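Local coordinates for Vv2_1132 (PDB 5Y9S), which probably regulates transcription as a tetrameric LysR-type factor, binding DNA through a winged helix-turn-helix domain and sensing a ligand through a periplasmic-binding-protein-like domain, at residues Phe17-Met21 with Pro54-Arg58; Thr108-Leu114 with Leu154-Asn158; Ala124-Leu130 with Gln296-Glu300; Glu180-Val185 with Val248-His254. One frame throughout, in Å; residues are numbered along the deposited sequence.

Contact 1 of 4, residues Phe17-Met21 with Pro54-Arg58; sequences FLSLM and PLFDR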
loop_
_atom_site.group_PDB
_atom_site.type_symbol
_atom_site.label_atom_id
_atom_site.label_comp_id
_atom_site.label_asym_id
_atom_site.label_seq_id
_atom_site.Cartn_x
_atom_site.Cartn_y
_atom_site.Cartn_z
ATOM N N PHE D 17 -4.682 -16.296 6.960
ATOM C CA PHE D 17 -4.320 -15.661 8.217
ATOM C C PHE D 17 -5.493 -14.863 8.789
ATOM O O PHE D 17 -5.895 -15.075 9.936
ATOM C CB PHE D 17 -3.094 -14.777 8.020
ATOM C CG PHE D 17 -2.853 -13.851 9.168
ATOM C CD1 PHE D 17 -2.121 -14.262 10.272
ATOM C CD2 PHE D 17 -3.375 -12.559 9.152
ATOM C CE1 PHE D 17 -1.908 -13.402 11.343
ATOM C CE2 PHE D 17 -3.183 -11.704 10.227
ATOM C CZ PHE D 17 -2.435 -12.127 11.323
ATOM N N LEU D 18 -6.033 -13.915 8.011
ATOM C CA LEU D 18 -7.171 -13.121 8.481
ATOM C C LEU D 18 -8.305 -14.021 8.974
ATOM O O LEU D 18 -8.857 -13.820 10.069
ATOM C CB LEU D 18 -7.673 -12.223 7.358
ATOM C CG LEU D 18 -6.721 -11.115 6.863
ATOM C CD1 LEU D 18 -7.472 -9.993 6.187
ATOM C CD2 LEU D 18 -5.903 -10.533 7.983
ATOM N N SER D 19 -8.642 -15.047 8.186
ATOM C CA SER D 19 -9.787 -15.891 8.527
ATOM C C SER D 19 -9.580 -16.617 9.851
ATOM O O SER D 19 -10.527 -16.762 10.628
ATOM C CB SER D 19 -10.083 -16.893 7.411
ATOM O OG SER D 19 -10.840 -17.973 7.928
ATOM N N LEU D 20 -8.357 -17.075 10.143
ATOM C CA LEU D 20 -8.172 -17.735 11.434
ATOM C C LEU D 20 -8.060 -16.726 12.567
ATOM O O LEU D 20 -8.375 -17.055 13.709
ATOM C CB LEU D 20 -6.945 -18.676 11.407
ATOM C CG LEU D 20 -6.261 -19.029 12.737
ATOM C CD1 LEU D 20 -7.184 -19.816 13.631
ATOM C CD2 LEU D 20 -5.013 -19.841 12.474
ATOM N N MET D 21 -7.658 -15.487 12.281
ATOM C CA MET D 21 -7.645 -14.475 13.337
ATOM C C MET D 21 -9.055 -14.131 13.802
ATOM O O MET D 21 -9.277 -13.920 14.999
ATOM C CB MET D 21 -6.925 -13.222 12.855
ATOM C CG MET D 21 -6.888 -12.080 13.874
ATOM S SD MET D 21 -6.367 -10.488 13.134
ATOM C CE MET D 21 -6.616 -9.342 14.519
ATOM N N PRO D 54 6.341 -17.482 14.869
ATOM C CA PRO D 54 4.959 -17.931 15.045
ATOM C C PRO D 54 4.015 -16.731 15.048
ATOM O O PRO D 54 4.253 -15.730 15.721
ATOM C CB PRO D 54 4.981 -18.671 16.397
ATOM C CG PRO D 54 6.193 -18.142 17.117
ATOM C CD PRO D 54 7.170 -17.741 16.068
ATOM N N LEU D 55 2.964 -16.819 14.250
ATOM C CA LEU D 55 1.966 -15.756 14.251
ATOM C C LEU D 55 0.864 -16.033 15.260
ATOM O O LEU D 55 0.344 -15.097 15.876
ATOM C CB LEU D 55 1.382 -15.592 12.850
ATOM C CG LEU D 55 2.470 -15.246 11.835
ATOM C CD1 LEU D 55 1.967 -15.241 10.343
ATOM C CD2 LEU D 55 3.030 -13.892 12.226
ATOM N N PHE D 56 0.527 -17.302 15.463
ATOM C CA PHE D 56 -0.567 -17.697 16.336
ATOM C C PHE D 56 -0.010 -18.384 17.564
ATOM O O PHE D 56 0.903 -19.216 17.470
ATOM C CB PHE D 56 -1.559 -18.599 15.600
ATOM C CG PHE D 56 -2.231 -17.907 14.444
ATOM C CD1 PHE D 56 -3.362 -17.119 14.652
ATOM C CD2 PHE D 56 -1.704 -17.995 13.169
ATOM C CE1 PHE D 56 -3.967 -16.451 13.579
ATOM C CE2 PHE D 56 -2.310 -17.344 12.100
ATOM C CZ PHE D 56 -3.442 -16.579 12.311
ATOM N N ASP D 57 -0.509 -17.974 18.715
ATOM C CA ASP D 57 -0.364 -18.760 19.930
ATOM C C ASP D 57 -1.410 -19.863 19.843
ATOM O O ASP D 57 -2.601 -19.617 20.045
ATOM C CB ASP D 57 -0.569 -17.888 21.158
ATOM C CG ASP D 57 -0.157 -18.578 22.428
ATOM O OD1 ASP D 57 0.396 -17.875 23.305
ATOM O OD2 ASP D 57 -0.369 -19.811 22.532
ATOM N N ARG D 58 -0.985 -21.085 19.528
ATOM C CA ARG D 58 -1.975 -22.130 19.307
ATOM C C ARG D 58 -2.418 -22.822 20.593
ATOM O O ARG D 58 -3.428 -23.537 20.580
ATOM C CB ARG D 58 -1.440 -23.134 18.274
ATOM C CG ARG D 58 -1.533 -22.565 16.835
ATOM C CD ARG D 58 -0.930 -23.489 15.776
ATOM N NE ARG D 58 0.473 -23.784 16.028
ATOM C CZ ARG D 58 1.039 -24.977 15.836
ATOM N NH1 ARG D 58 0.317 -26.009 15.395
ATOM N NH2 ARG D 58 2.342 -25.150 16.092
#

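Contact 2 of 4, residues Thr108-Leu114 with Leu154-Asn158; sequences TLAVNLL and LFTYN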
loop_
_atom_site.group_PDB
_atom_site.type_symbol
_atom_site.label_atom_id
_atom_site.label_comp_id
_atom_site.label_asym_id
_atom_site.label_seq_id
_atom_site.Cartn_x
_atom_site.Cartn_y
_atom_site.Cartn_z
ATOM N N THR D 108 -32.420 5.771 -6.222
ATOM C CA THR D 108 -33.857 5.996 -6.104
ATOM C C THR D 108 -34.577 5.514 -7.353
ATOM O O THR D 108 -35.553 4.760 -7.270
ATOM C CB THR D 108 -34.144 7.477 -5.852
ATOM O OG1 THR D 108 -33.647 8.256 -6.948
ATOM C CG2 THR D 108 -33.453 7.940 -4.582
ATOM N N LEU D 109 -34.081 5.913 -8.526
ATOM C CA LEU D 109 -34.742 5.543 -9.769
ATOM C C LEU D 109 -34.782 4.037 -9.944
ATOM O O LEU D 109 -35.704 3.508 -10.575
ATOM C CB LEU D 109 -34.031 6.202 -10.950
ATOM C CG LEU D 109 -34.085 7.730 -11.037
ATOM C CD1 LEU D 109 -33.373 8.206 -12.288
ATOM C CD2 LEU D 109 -35.537 8.195 -11.028
ATOM N N ALA D 110 -33.813 3.328 -9.361
ATOM C CA ALA D 110 -33.720 1.887 -9.560
ATOM C C ALA D 110 -34.858 1.104 -8.902
ATOM O O ALA D 110 -35.069 -0.057 -9.270
ATOM C CB ALA D 110 -32.373 1.380 -9.040
ATOM N N VAL D 111 -35.590 1.683 -7.942
ATOM C CA VAL D 111 -36.618 0.927 -7.239
ATOM C C VAL D 111 -38.032 1.366 -7.607
ATOM O O VAL D 111 -38.937 0.526 -7.625
ATOM C CB VAL D 111 -36.419 0.954 -5.704
ATOM C CG1 VAL D 111 -34.965 0.744 -5.342
ATOM C CG2 VAL D 111 -36.927 2.242 -5.087
ATOM N N ASN D 112 -38.252 2.637 -7.928
ATOM C CA ASN D 112 -39.601 3.128 -8.179
ATOM C C ASN D 112 -39.813 3.577 -9.616
ATOM O O ASN D 112 -40.949 3.904 -9.986
ATOM C CB ASN D 112 -39.926 4.276 -7.218
ATOM C CG ASN D 112 -38.705 5.108 -6.891
ATOM O OD1 ASN D 112 -38.046 5.637 -7.796
ATOM N ND2 ASN D 112 -38.375 5.212 -5.597
ATOM N N LEU D 113 -38.768 3.589 -10.443
ATOM C CA LEU D 113 -38.939 3.870 -11.862
ATOM C C LEU D 113 -38.714 2.630 -12.716
ATOM O O LEU D 113 -39.636 2.188 -13.406
ATOM C CB LEU D 113 -38.009 5.003 -12.317
ATOM C CG LEU D 113 -38.284 5.468 -13.752
ATOM C CD1 LEU D 113 -39.587 6.242 -13.802
ATOM C CD2 LEU D 113 -37.138 6.312 -14.300
ATOM N N LEU D 114 -37.517 2.041 -12.674
ATOM C CA LEU D 114 -37.214 0.947 -13.595
ATOM C C LEU D 114 -38.173 -0.237 -13.465
ATOM O O LEU D 114 -38.732 -0.661 -14.491
ATOM C CB LEU D 114 -35.743 0.540 -13.424
ATOM C CG LEU D 114 -34.801 1.680 -13.820
ATOM C CD1 LEU D 114 -33.368 1.231 -13.821
ATOM C CD2 LEU D 114 -35.180 2.242 -15.189
ATOM N N LEU D 154 -28.559 4.765 -19.450
ATOM C CA LEU D 154 -28.457 5.553 -18.237
ATOM C C LEU D 154 -29.774 6.293 -18.052
ATOM O O LEU D 154 -30.229 6.989 -18.962
ATOM C CB LEU D 154 -27.274 6.521 -18.324
ATOM C CG LEU D 154 -27.328 7.704 -17.369
ATOM C CD1 LEU D 154 -26.892 7.292 -15.949
ATOM C CD2 LEU D 154 -26.495 8.863 -17.894
ATOM N N PHE D 155 -30.407 6.109 -16.902
ATOM C CA PHE D 155 -31.601 6.865 -16.538
ATOM C C PHE D 155 -31.207 7.925 -15.526
ATOM O O PHE D 155 -30.453 7.635 -14.592
ATOM C CB PHE D 155 -32.666 5.945 -15.958
ATOM C CG PHE D 155 -33.277 5.044 -16.964
ATOM C CD1 PHE D 155 -32.656 3.857 -17.311
ATOM C CD2 PHE D 155 -34.467 5.383 -17.582
ATOM C CE1 PHE D 155 -33.211 3.019 -18.255
ATOM C CE2 PHE D 155 -35.032 4.553 -18.530
ATOM C CZ PHE D 155 -34.406 3.372 -18.873
ATOM N N THR D 156 -31.695 9.150 -15.715
ATOM C CA THR D 156 -31.281 10.241 -14.837
ATOM C C THR D 156 -32.285 11.382 -14.910
ATOM O O THR D 156 -33.066 11.492 -15.858
ATOM C CB THR D 156 -29.880 10.748 -15.205
ATOM O OG1 THR D 156 -29.386 11.617 -14.176
ATOM C CG2 THR D 156 -29.929 11.493 -16.533
ATOM N N TYR D 157 -32.262 12.219 -13.878
ATOM C CA TYR D 157 -32.970 13.495 -13.887
ATOM C C TYR D 157 -32.171 14.517 -14.693
ATOM O O TYR D 157 -30.935 14.476 -14.724
ATOM C CB TYR D 157 -33.181 14.012 -12.458
ATOM C CG TYR D 157 -34.039 13.149 -11.536
ATOM C CD1 TYR D 157 -35.401 13.001 -11.764
ATOM C CD2 TYR D 157 -33.484 12.498 -10.434
ATOM C CE1 TYR D 157 -36.193 12.225 -10.940
ATOM C CE2 TYR D 157 -34.268 11.712 -9.593
ATOM C CZ TYR D 157 -35.630 11.581 -9.861
ATOM O OH TYR D 157 -36.439 10.817 -9.058
ATOM N N ASN D 158 -32.885 15.439 -15.346
ATOM C CA ASN D 158 -32.253 16.352 -16.302
ATOM C C ASN D 158 -31.147 17.162 -15.637
ATOM O O ASN D 158 -31.184 17.440 -14.441
ATOM C CB ASN D 158 -33.286 17.299 -16.907
ATOM C CG ASN D 158 -33.923 18.191 -15.864
ATOM O OD1 ASN D 158 -33.259 19.045 -15.276
ATOM N ND2 ASN D 158 -35.215 17.988 -15.616
HETATM O O HOH W 1 -36.558 9.676 -6.775
#

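Contact 3 of 4, residues Ala124-Leu130 with Gln296-Glu300; sequences ALSHLNL and QFWQE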
loop_
_atom_site.group_PDB
_atom_site.type_symbol
_atom_site.label_atom_id
_atom_site.label_comp_id
_atom_site.label_asym_id
_atom_site.label_seq_id
_atom_site.Cartn_x
_atom_site.Cartn_y
_atom_site.Cartn_z
ATOM N N ALA D 124 -43.203 -7.529 -24.031
ATOM C CA ALA D 124 -42.248 -6.978 -24.987
ATOM C C ALA D 124 -40.808 -7.226 -24.542
ATOM O O ALA D 124 -39.962 -7.625 -25.351
ATOM C CB ALA D 124 -42.504 -5.483 -25.190
ATOM N N LEU D 125 -40.514 -7.013 -23.259
ATOM C CA LEU D 125 -39.159 -7.120 -22.727
ATOM C C LEU D 125 -38.871 -8.452 -22.043
ATOM O O LEU D 125 -37.739 -8.668 -21.596
ATOM C CB LEU D 125 -38.890 -5.988 -21.726
ATOM C CG LEU D 125 -39.081 -4.523 -22.127
ATOM C CD1 LEU D 125 -39.061 -3.649 -20.878
ATOM C CD2 LEU D 125 -38.016 -4.077 -23.120
ATOM N N SER D 126 -39.860 -9.341 -21.937
ATOM C CA SER D 126 -39.682 -10.564 -21.161
ATOM C C SER D 126 -38.470 -11.360 -21.619
ATOM O O SER D 126 -37.808 -12.012 -20.804
ATOM C CB SER D 126 -40.951 -11.418 -21.255
ATOM O OG SER D 126 -40.657 -12.805 -21.222
ATOM N N HIS D 127 -38.153 -11.304 -22.915
ATOM C CA HIS D 127 -37.081 -12.101 -23.502
ATOM C C HIS D 127 -35.691 -11.512 -23.273
ATOM O O HIS D 127 -34.697 -12.183 -23.579
ATOM C CB HIS D 127 -37.331 -12.266 -25.005
ATOM C CG HIS D 127 -37.131 -11.006 -25.785
ATOM N ND1 HIS D 127 -37.996 -9.933 -25.703
ATOM C CD2 HIS D 127 -36.151 -10.633 -26.642
ATOM C CE1 HIS D 127 -37.565 -8.960 -26.486
ATOM N NE2 HIS D 127 -36.447 -9.359 -27.067
ATOM N N LEU D 128 -35.590 -10.287 -22.761
ATOM C CA LEU D 128 -34.306 -9.682 -22.448
ATOM C C LEU D 128 -33.916 -9.999 -21.012
ATOM O O LEU D 128 -34.745 -10.394 -20.191
ATOM C CB LEU D 128 -34.353 -8.168 -22.643
ATOM C CG LEU D 128 -34.795 -7.696 -24.022
ATOM C CD1 LEU D 128 -35.002 -6.198 -24.010
ATOM C CD2 LEU D 128 -33.763 -8.096 -25.072
ATOM N N ASN D 129 -32.633 -9.828 -20.717
ATOM C CA ASN D 129 -32.123 -9.967 -19.360
ATOM C C ASN D 129 -31.639 -8.593 -18.899
ATOM O O ASN D 129 -30.689 -8.042 -19.466
ATOM C CB ASN D 129 -31.004 -11.008 -19.302
ATOM C CG ASN D 129 -30.410 -11.135 -17.917
ATOM O OD1 ASN D 129 -31.090 -10.901 -16.914
ATOM N ND2 ASN D 129 -29.130 -11.496 -17.850
ATOM N N LEU D 130 -32.288 -8.043 -17.879
ATOM C CA LEU D 130 -32.034 -6.677 -17.433
ATOM C C LEU D 130 -31.087 -6.676 -16.239
ATOM O O LEU D 130 -31.346 -7.341 -15.231
ATOM C CB LEU D 130 -33.350 -5.986 -17.074
ATOM C CG LEU D 130 -34.337 -6.090 -18.228
ATOM C CD1 LEU D 130 -35.728 -5.663 -17.802
ATOM C CD2 LEU D 130 -33.864 -5.241 -19.383
ATOM N N GLN D 296 -34.334 -2.986 -28.886
ATOM C CA GLN D 296 -35.660 -3.464 -28.499
ATOM C C GLN D 296 -36.125 -2.781 -27.222
ATOM O O GLN D 296 -37.292 -2.392 -27.104
ATOM C CB GLN D 296 -35.658 -4.980 -28.319
ATOM C CG GLN D 296 -35.592 -5.777 -29.606
ATOM C CD GLN D 296 -35.439 -7.265 -29.343
ATOM O OE1 GLN D 296 -35.190 -7.680 -28.213
ATOM N NE2 GLN D 296 -35.588 -8.072 -30.385
ATOM N N PHE D 297 -35.210 -2.599 -26.264
ATOM C CA PHE D 297 -35.545 -1.874 -25.043
ATOM C C PHE D 297 -35.861 -0.416 -25.337
ATOM O O PHE D 297 -36.882 0.115 -24.881
ATOM C CB PHE D 297 -34.394 -1.966 -24.044
ATOM C CG PHE D 297 -34.775 -1.552 -22.651
ATOM C CD1 PHE D 297 -34.921 -0.215 -22.325
ATOM C CD2 PHE D 297 -35.000 -2.504 -21.667
ATOM C CE1 PHE D 297 -35.275 0.166 -21.047
ATOM C CE2 PHE D 297 -35.353 -2.126 -20.387
ATOM C CZ PHE D 297 -35.493 -0.790 -20.082
ATOM N N TRP D 298 -34.978 0.253 -26.083
ATOM C CA TRP D 298 -35.145 1.682 -26.334
ATOM C C TRP D 298 -36.427 1.965 -27.111
ATOM O O TRP D 298 -37.190 2.870 -26.755
ATOM C CB TRP D 298 -33.921 2.215 -27.077
ATOM C CG TRP D 298 -33.979 3.657 -27.398
ATOM C CD1 TRP D 298 -34.642 4.241 -28.438
ATOM C CD2 TRP D 298 -33.339 4.723 -26.682
ATOM N NE1 TRP D 298 -34.455 5.601 -28.415
ATOM C CE2 TRP D 298 -33.660 5.924 -27.345
ATOM C CE3 TRP D 298 -32.522 4.777 -25.548
ATOM C CZ2 TRP D 298 -33.195 7.170 -26.909
ATOM C CZ3 TRP D 298 -32.057 6.015 -25.115
ATOM C CH2 TRP D 298 -32.400 7.194 -25.794
ATOM N N GLN D 299 -36.693 1.184 -28.162
ATOM C CA GLN D 299 -37.888 1.405 -28.971
ATOM C C GLN D 299 -39.165 1.187 -28.177
ATOM O O GLN D 299 -40.236 1.617 -28.616
ATOM C CB GLN D 299 -37.873 0.495 -30.204
ATOM C CG GLN D 299 -37.450 1.204 -31.489
ATOM C CD GLN D 299 -35.937 1.226 -31.702
ATOM O OE1 GLN D 299 -35.189 0.515 -31.035
ATOM N NE2 GLN D 299 -35.484 2.053 -32.637
ATOM N N GLU D 300 -39.084 0.541 -27.019
ATOM C CA GLU D 300 -40.287 0.316 -26.232
ATOM C C GLU D 300 -40.624 1.496 -25.315
ATOM O O GLU D 300 -41.807 1.725 -25.024
ATOM C CB GLU D 300 -40.138 -0.986 -25.436
ATOM C CG GLU D 300 -41.430 -1.796 -25.321
ATOM C CD GLU D 300 -42.475 -1.078 -24.502
ATOM O OE1 GLU D 300 -42.132 -0.596 -23.401
ATOM O OE2 GLU D 300 -43.631 -0.988 -24.953
#

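Contact 4 of 4, residues Glu180-Val185 with Val248-His254; sequences EKVVPV and VAWVPMH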
loop_
_atom_site.group_PDB
_atom_site.type_symbol
_atom_site.label_atom_id
_atom_site.label_comp_id
_atom_site.label_asym_id
_atom_site.label_seq_id
_atom_site.Cartn_x
_atom_site.Cartn_y
_atom_site.Cartn_z
ATOM N N GLU D 180 -43.076 15.131 -14.956
ATOM C CA GLU D 180 -43.953 15.103 -13.793
ATOM C C GLU D 180 -43.568 16.267 -12.896
ATOM O O GLU D 180 -42.746 17.112 -13.264
ATOM C CB GLU D 180 -43.842 13.770 -13.045
ATOM C CG GLU D 180 -42.460 13.538 -12.446
ATOM C CD GLU D 180 -42.363 12.240 -11.645
ATOM O OE1 GLU D 180 -41.229 11.749 -11.417
ATOM O OE2 GLU D 180 -43.419 11.704 -11.249
ATOM N N LYS D 181 -44.155 16.307 -11.708
ATOM C CA LYS D 181 -43.861 17.348 -10.741
ATOM C C LYS D 181 -43.310 16.727 -9.464
ATOM O O LYS D 181 -43.547 15.548 -9.157
ATOM C CB LYS D 181 -45.110 18.188 -10.430
ATOM C CG LYS D 181 -45.910 18.670 -11.667
ATOM C CD LYS D 181 -45.395 20.016 -12.200
ATOM C CE LYS D 181 -46.486 20.815 -12.923
ATOM N NZ LYS D 181 -46.784 22.101 -12.220
ATOM N N VAL D 182 -42.543 17.525 -8.741
ATOM C CA VAL D 182 -42.126 17.205 -7.389
ATOM C C VAL D 182 -43.086 17.922 -6.448
ATOM O O VAL D 182 -43.154 19.152 -6.443
ATOM C CB VAL D 182 -40.671 17.624 -7.137
ATOM C CG1 VAL D 182 -40.364 17.541 -5.661
ATOM C CG2 VAL D 182 -39.712 16.752 -7.964
ATOM N N VAL D 183 -43.854 17.166 -5.672
ATOM C CA VAL D 183 -44.974 17.760 -4.935
ATOM C C VAL D 183 -44.793 17.630 -3.433
ATOM O O VAL D 183 -44.163 16.676 -2.965
ATOM C CB VAL D 183 -46.303 17.134 -5.363
ATOM C CG1 VAL D 183 -46.482 17.314 -6.871
ATOM C CG2 VAL D 183 -46.362 15.657 -4.941
ATOM N N PRO D 184 -45.296 18.575 -2.646
ATOM C CA PRO D 184 -45.239 18.427 -1.185
ATOM C C PRO D 184 -46.352 17.497 -0.720
ATOM O O PRO D 184 -47.513 17.668 -1.101
ATOM C CB PRO D 184 -45.451 19.853 -0.676
ATOM C CG PRO D 184 -46.317 20.489 -1.744
ATOM C CD PRO D 184 -45.911 19.852 -3.057
ATOM N N VAL D 185 -45.993 16.501 0.091
ATOM C CA VAL D 185 -46.950 15.533 0.614
ATOM C C VAL D 185 -46.879 15.506 2.133
ATOM O O VAL D 185 -45.869 15.874 2.742
ATOM C CB VAL D 185 -46.716 14.109 0.071
ATOM C CG1 VAL D 185 -47.026 14.047 -1.432
ATOM C CG2 VAL D 185 -45.293 13.645 0.412
ATOM N N VAL D 248 -43.566 17.348 6.385
ATOM C CA VAL D 248 -43.876 17.496 4.972
ATOM C C VAL D 248 -42.614 17.228 4.157
ATOM O O VAL D 248 -41.512 17.663 4.521
ATOM C CB VAL D 248 -44.460 18.899 4.697
ATOM C CG1 VAL D 248 -43.512 19.963 5.176
ATOM C CG2 VAL D 248 -44.786 19.092 3.225
ATOM N N ALA D 249 -42.770 16.464 3.080
ATOM C CA ALA D 249 -41.700 16.145 2.142
ATOM C C ALA D 249 -42.109 16.565 0.735
ATOM O O ALA D 249 -43.283 16.446 0.358
ATOM C CB ALA D 249 -41.385 14.643 2.162
ATOM N N TRP D 250 -41.142 17.078 -0.030
ATOM C CA TRP D 250 -41.306 17.290 -1.468
ATOM C C TRP D 250 -40.730 16.069 -2.179
ATOM O O TRP D 250 -39.542 15.755 -2.024
ATOM C CB TRP D 250 -40.612 18.579 -1.937
ATOM C CG TRP D 250 -41.518 19.826 -1.899
ATOM C CD1 TRP D 250 -42.125 20.444 -2.965
ATOM C CD2 TRP D 250 -41.913 20.565 -0.736
ATOM N NE1 TRP D 250 -42.877 21.511 -2.524
ATOM C CE2 TRP D 250 -42.751 21.612 -1.164
ATOM C CE3 TRP D 250 -41.636 20.440 0.627
ATOM C CZ2 TRP D 250 -43.318 22.527 -0.275
ATOM C CZ3 TRP D 250 -42.198 21.359 1.515
ATOM C CH2 TRP D 250 -43.027 22.376 1.062
ATOM N N VAL D 251 -41.577 15.368 -2.929
ATOM C CA VAL D 251 -41.193 14.105 -3.563
ATOM C C VAL D 251 -41.787 14.041 -4.957
ATOM O O VAL D 251 -42.858 14.597 -5.244
ATOM C CB VAL D 251 -41.670 12.878 -2.754
ATOM C CG1 VAL D 251 -40.997 12.822 -1.396
ATOM C CG2 VAL D 251 -43.206 12.867 -2.630
ATOM N N PRO D 252 -41.094 13.353 -5.854
ATOM C CA PRO D 252 -41.612 13.178 -7.214
ATOM C C PRO D 252 -42.909 12.388 -7.199
ATOM O O PRO D 252 -43.079 11.467 -6.402
ATOM C CB PRO D 252 -40.490 12.403 -7.918
ATOM C CG PRO D 252 -39.269 12.746 -7.151
ATOM C CD PRO D 252 -39.698 12.915 -5.726
ATOM N N MET D 253 -43.831 12.766 -8.091
ATOM C CA MET D 253 -45.101 12.049 -8.163
ATOM C C MET D 253 -44.896 10.555 -8.336
ATOM O O MET D 253 -45.615 9.763 -7.733
ATOM C CB MET D 253 -45.983 12.572 -9.312
ATOM C CG MET D 253 -46.773 13.829 -9.015
ATOM S SD MET D 253 -48.094 13.494 -7.850
ATOM C CE MET D 253 -49.116 12.313 -8.694
ATOM N N HIS D 254 -43.920 10.139 -9.148
ATOM C CA HIS D 254 -43.870 8.719 -9.496
ATOM C C HIS D 254 -43.506 7.829 -8.310
ATOM O O HIS D 254 -43.698 6.607 -8.378
ATOM C CB HIS D 254 -42.890 8.480 -10.655
ATOM C CG HIS D 254 -41.455 8.431 -10.242
ATOM N ND1 HIS D 254 -40.634 9.537 -10.259
ATOM C CD2 HIS D 254 -40.695 7.403 -9.799
ATOM C CE1 HIS D 254 -39.424 9.191 -9.848
ATOM N NE2 HIS D 254 -39.437 7.902 -9.556
#

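Contact 1 of 4, residues Phe17-Met21 with Pro54-Arg58
Phe17 to Met21, a run of helix 11-22, faces the start of the short strand 56-57 with the two backbones well apart: the CA atoms of Met21 and Phe56 are 8.3 Å from each other, and side chains fill the gap. This is the core of the LysR winged helix-turn-helix, where the first helix meets the small two-stranded wing formed by 56-57 and 64-65. Phe56 drives its ring between Phe17 and Leu20. The Phe17 and Phe56 rings meet obliquely, planes at 47°, with CD1 of Phe17 3.4 Å from CZ of Phe56. Leu55 adds its CD1 to the same Phe17 ring. One carboxylate oxygen of Glu48 on helix 37-51, OE1, takes the backbone NH groups of both Leu55 and Phe56, while Phe72 meets Phe17 edge-to-face. With chi1 at 157°, Leu20 swings CG away from its own N and lowers a methyl onto Phe56: CD2 of Leu20 sits 3.5 Å from the ring centroid, almost on the normal.

Contact 2 of 4, residues Thr108-Leu114 with Leu154-Asn158
The Phe155 ring carries CD2 of Leu114 over the middle of one face, 3.6 Å from the centroid and 9° off the normal, a clear CH-pi contact; CD2 of Leu113 comes in obliquely, 4.3 Å from CD2 of Phe155. The Tyr157 ring is met differently. A water lies in its plane at the hydroxyl edge, 2.6 Å from Tyr157 OH, and the same water makes a weak bond to Thr108 OG1, so the two hydroxyls are joined through it.

Leu109 works between the two aromatic residues by splitting its methyls. CD2 of Leu109 goes to the phenol end, 3.4 Å from Tyr157 OH, and CD1 goes to the strand backbone, 3.8 Å from Phe155 O and close to Thr156 CA. Its CG lies opposite the carbonyl carbon (chi1 -66°), which carries the fork out from the helix toward the strand. Leu109 O takes two backbone bonds, from Leu113 N and Leu114 N, so the turn that presents Leu114 to Phe155 is itself held. The Phe210 ring meets that of Tyr157, their planes nearly parallel.

The axes of 108-112 and 154-157 pass 9.4 Å apart at 107°. Both strand 153-157 and its parallel neighbour 100-105, which leads into the helix, belong to the central sheet of the periplasmic-binding-protein-like fold of the LysR effector domain.

Contact 3 of 4, residues Ala124-Leu130 with Gln296-Glu300
Ala124, near the end of helix 122-125, sets its CB 3.8 Å from CG of Glu300, where the chain of Glu300 bends at chi2. Leu125 goes deeper: its CD2 approaches the Phe297 ring obliquely, 3.7 Å from CD2 of Phe297, and its CD1 also comes near CE2 of that ring. A type I turn from Leu125 to Leu128 follows, closed by Leu128 N bonding to Leu125 O. On it, His127 has chi1 at 71°, with CG between its own N and carbonyl carbon, and the ring extends to the C-terminal helix, where NE2 of His127 is modelled as donating to Gln296 OE1 at a doubtfully short 2.4 Å; ring and amide planes are 67° apart. Helix 292-300 packs here on the central sheet of the effector domain's alpha/beta fold, Phe297 touching strands 100-105 and 153-157, and the chain passes from helix 122-125 into strand 129-134 of that sheet. Leu128 brings CD2 3.5 Å from Gln296 OE1, while its CD1 lies at the edge of the Phe297 ring. Leu130 continues the sheet into a strand of the second subunit as a parallel ladder, and its CD2 rests obliquely against Phe297, 3.6 Å from CE2.

Contact 4 of 4, residues Glu180-Val185 with Val248-His254
Val183 and Val251 pair at the centre of an antiparallel beta ladder, strand 172-186 against 248-252, in the effector domain's mixed sheet. Two bonds join them, Val183 N to Val251 O at 2.8 Å and Val251 N to Val183 O at 2.9 Å, and Val185 with Ala249 repeats the pattern. The tight part is on the side of Val182, Pro184, Trp250 and Pro252: CB of Pro184 sits over the indole, 3.5 Å from the six-membered ring centroid, a CH-pi contact pressed to 3.3 Å at Trp250 CE2. Helix 210-220 covers this side through Val215, and Trp250 NE1 bonds to Trp275 O. Packing is looser around the end of the Met253 side chain, with SD 4.0 Å from CG2 of Val183, and near the partly exposed Lys181, whose carbonyl still accepts from Met253 N. At that same end Glu180 grips His254 twice. OE2 takes a weak bond from the backbone N, and OE1 of Glu180 offers its syn lone pair to ND1 of His254 at 2.6 Å, close to the imidazole plane.

How the contacts relate
From the N terminus, contact 1 closes first, joining the first helix to the wing inside the helix-turn-helix domain; helix 67-90 then leads toward the effector domain that holds the other three. Contact 2 ties helix 107-112 to strand 153-157, and contact 3 starts before it has closed, so the two cross. Contact 3 waits for the C-terminal helix, which it joins to helix 122-125 and strand 129-134, and contact 4, pairing strand 172-186 with 248-252, is nested inside its long loop. Phe155 and Phe297 pack together, joining contacts 2 and 3. Contact 2 also meets contact 4, where Tyr157 packs on Pro252 and His254. Contacts 1, 2 and 3 also touch the second subunit.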